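Local coordinates for Udp-n-acetylglucosamine pyrophosphorylase (Trypanosoma brucei, PDB 4BQH), which probably catalyses the uridylyl transfer that makes UDP-N-acetylglucosamine and diphosphate from UTP and N-acetylglucosamine 1-phosphate, the step that supplies this nucleotide sugar, at residues A[177-182]-A[238-243]. Numbering follows the deposited sequence.
Sequences LVMTSG and NGAVFA. With 9VU ((3S)-3-[2-(1,3-benzodioxol-5-yl)-2-oxidanylidene-ethyl]-4-bromanyl-5-methyl-3-oxidanyl-1H-indol-2-one), chain C.
M179 and V241 meet where buried strand 175-180 faces the segment leading into helix 241-246, their CA atoms 7.7 Å apart, close enough for a single long side chain to bridge the gap. M179 is that side chain. With CG anti to the backbone N (chi1 -166°) and chi2 again extended, it reaches straight out from the strand, and M179 SD settles 3.8 Å from both CA and CG1 of V241. A bend at chi3 (79°) then turns the methyl toward A240 and V241, with M179 CE 3.9 Å from V241 CG1 and, more loosely, 4.5 Å from A240 CB. The M179 and V241 side chains cross at about a right angle, with the sulfur against CG1 and CA of V241. CG2 of V241 turns the other way, over the centre of the F242 ring on one of its faces. The side chains meet through apolar atoms and the thioether sulfur; within 238-243, V241 N bonds N238 O. A240 is touched from two directions: besides the methionine methyl, its CB lies 3.3 Å from OAW of the allosteric inhibitor's benzodioxole, while A243 CB packs 3.5 Å from the ketone oxygen OAP. One buried methionine therefore backs the turn that forms part of the inhibitor pocket. In this GT-A-like domain, strand 175-180 runs parallel between strands 114-119 and 205-209, and M179 also packs on L117 and L119 of the first and F208 of the second. L119 touches V241 and N238 as well, joining the sheet to helix 241-246, whose F242 packs against helix 364-374.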
loop_
_atom_site.group_PDB
_atom_site.type_symbol
_atom_site.label_atom_id
_atom_site.label_comp_id
_atom_site.label_asym_id
_atom_site.label_seq_id
_atom_site.Cartn_x
_atom_site.Cartn_y
_atom_site.Cartn_z
ATOM N N LEU A 177 3.068 9.797 3.107
ATOM C CA LEU A 177 2.837 9.339 4.475
ATOM C C LEU A 177 3.521 7.992 4.589
ATOM O O LEU A 177 3.151 7.050 3.871
ATOM C CB LEU A 177 1.327 9.182 4.709
ATOM C CG LEU A 177 0.382 10.243 4.136
ATOM C CD1 LEU A 177 -1.052 9.886 4.523
ATOM C CD2 LEU A 177 0.792 11.616 4.656
ATOM N N VAL A 178 4.543 7.909 5.438
ATOM C CA VAL A 178 5.321 6.678 5.541
ATOM C C VAL A 178 4.921 5.983 6.853
ATOM O O VAL A 178 5.233 6.483 7.935
ATOM C CB VAL A 178 6.839 6.990 5.528
ATOM C CG1 VAL A 178 7.658 5.704 5.658
ATOM C CG2 VAL A 178 7.183 7.717 4.241
ATOM N N MET A 179 4.201 4.865 6.748
ATOM C CA MET A 179 3.688 4.214 7.947
ATOM C C MET A 179 4.675 3.177 8.458
ATOM O O MET A 179 4.761 2.059 7.964
ATOM C CB MET A 179 2.288 3.600 7.754
ATOM C CG MET A 179 1.696 3.266 9.133
ATOM S SD MET A 179 0.007 2.643 9.010
ATOM C CE MET A 179 0.317 0.961 8.532
ATOM N N THR A 180 5.420 3.581 9.472
ATOM C CA THR A 180 6.527 2.788 9.985
ATOM C C THR A 180 5.993 1.818 11.050
ATOM O O THR A 180 4.802 1.794 11.349
ATOM C CB THR A 180 7.556 3.727 10.611
ATOM O OG1 THR A 180 6.882 4.566 11.562
ATOM C CG2 THR A 180 8.198 4.618 9.524
ATOM N N SER A 181 6.891 1.025 11.625
ATOM C CA SER A 181 6.606 0.373 12.900
ATOM C C SER A 181 7.241 1.175 14.035
ATOM O O SER A 181 8.148 1.994 13.808
ATOM C CB SER A 181 7.139 -1.066 12.913
ATOM O OG SER A 181 8.566 -1.103 12.937
ATOM N N GLY A 182 6.779 0.930 15.262
ATOM C CA GLY A 182 7.404 1.543 16.427
ATOM C C GLY A 182 8.898 1.265 16.427
ATOM O O GLY A 182 9.717 2.160 16.666
ATOM N N ASN A 238 -2.933 -4.286 7.462
ATOM C CA ASN A 238 -3.055 -2.926 6.986
ATOM C C ASN A 238 -4.235 -2.144 7.527
ATOM O O ASN A 238 -4.325 -0.935 7.290
ATOM C CB ASN A 238 -2.938 -2.820 5.438
ATOM C CG ASN A 238 -3.968 -3.651 4.690
ATOM O OD1 ASN A 238 -5.100 -3.845 5.157
ATOM N ND2 ASN A 238 -3.595 -4.121 3.482
ATOM N N GLY A 239 -5.137 -2.823 8.239
ATOM C CA GLY A 239 -6.191 -2.130 8.974
ATOM C C GLY A 239 -5.606 -1.224 10.050
ATOM O O GLY A 239 -6.275 -0.307 10.508
ATOM N N ALA A 240 -4.330 -1.441 10.400
ATOM C CA ALA A 240 -3.628 -0.532 11.346
ATOM C C ALA A 240 -3.579 0.946 10.919
ATOM O O ALA A 240 -3.288 1.820 11.756
ATOM C CB ALA A 240 -2.203 -1.033 11.637
ATOM N N VAL A 241 -3.832 1.219 9.636
ATOM C CA VAL A 241 -3.745 2.586 9.110
ATOM C C VAL A 241 -4.648 3.529 9.877
ATOM O O VAL A 241 -4.272 4.669 10.127
ATOM C CB VAL A 241 -4.039 2.739 7.577
ATOM C CG1 VAL A 241 -2.972 2.038 6.748
ATOM C CG2 VAL A 241 -5.429 2.253 7.181
ATOM N N PHE A 242 -5.844 3.060 10.244
ATOM C CA PHE A 242 -6.826 3.988 10.820
ATOM C C PHE A 242 -6.405 4.526 12.181
ATOM O O PHE A 242 -6.434 5.744 12.417
ATOM C CB PHE A 242 -8.217 3.350 10.856
ATOM C CG PHE A 242 -8.694 2.924 9.514
ATOM C CD1 PHE A 242 -9.038 3.886 8.539
ATOM C CD2 PHE A 242 -8.799 1.585 9.199
ATOM C CE1 PHE A 242 -9.461 3.496 7.290
ATOM C CE2 PHE A 242 -9.236 1.185 7.945
ATOM C CZ PHE A 242 -9.569 2.146 6.991
ATOM N N ALA A 243 -5.983 3.621 13.058
ATOM C CA ALA A 243 -5.441 3.983 14.370
ATOM C C ALA A 243 -4.173 4.815 14.237
ATOM O O ALA A 243 -3.979 5.805 14.972
ATOM C CB ALA A 243 -5.173 2.716 15.184
HETATM O OAN 9VU C . -7.448 -0.259 20.401
HETATM C CAH 9VU C . -7.580 0.714 19.634
HETATM N NAG 9VU C . -7.237 1.965 19.952
HETATM C CAC 9VU C . -7.545 2.782 18.908
HETATM C CAB 9VU C . -7.392 4.107 18.810
HETATM C CAA 9VU C . -7.785 4.836 17.676
HETATM C CAF 9VU C . -8.375 4.128 16.622
HETATM C CAJ 9VU C . -8.799 4.829 15.443
HETATM C CAE 9VU C . -8.517 2.730 16.774
HETATM BR BRA 9VU C . -9.261 1.798 15.296
HETATM C CAD 9VU C . -8.110 2.069 17.893
HETATM C CAI 9VU C . -8.152 0.698 18.332
HETATM O OAL 9VU C . -9.511 0.285 18.504
HETATM C CAM 9VU C . -7.551 -0.346 17.353
HETATM C CAO 9VU C . -6.023 -0.223 17.177
HETATM O OAP 9VU C . -5.411 0.543 17.936
HETATM C CAQ 9VU C . -5.394 -1.035 16.188
HETATM C CAV 9VU C . -6.106 -1.687 15.178
HETATM C CAU 9VU C . -5.491 -2.458 14.263
HETATM O OAY 9VU C . -6.038 -3.144 13.217
HETATM C CAX 9VU C . -5.000 -4.092 12.847
HETATM O OAW 9VU C . -3.790 -3.421 13.222
HETATM C CAT 9VU C . -4.167 -2.612 14.260
HETATM C CAS 9VU C . -3.412 -2.004 15.189
HETATM C CAR 9VU C . -4.003 -1.198 16.161
#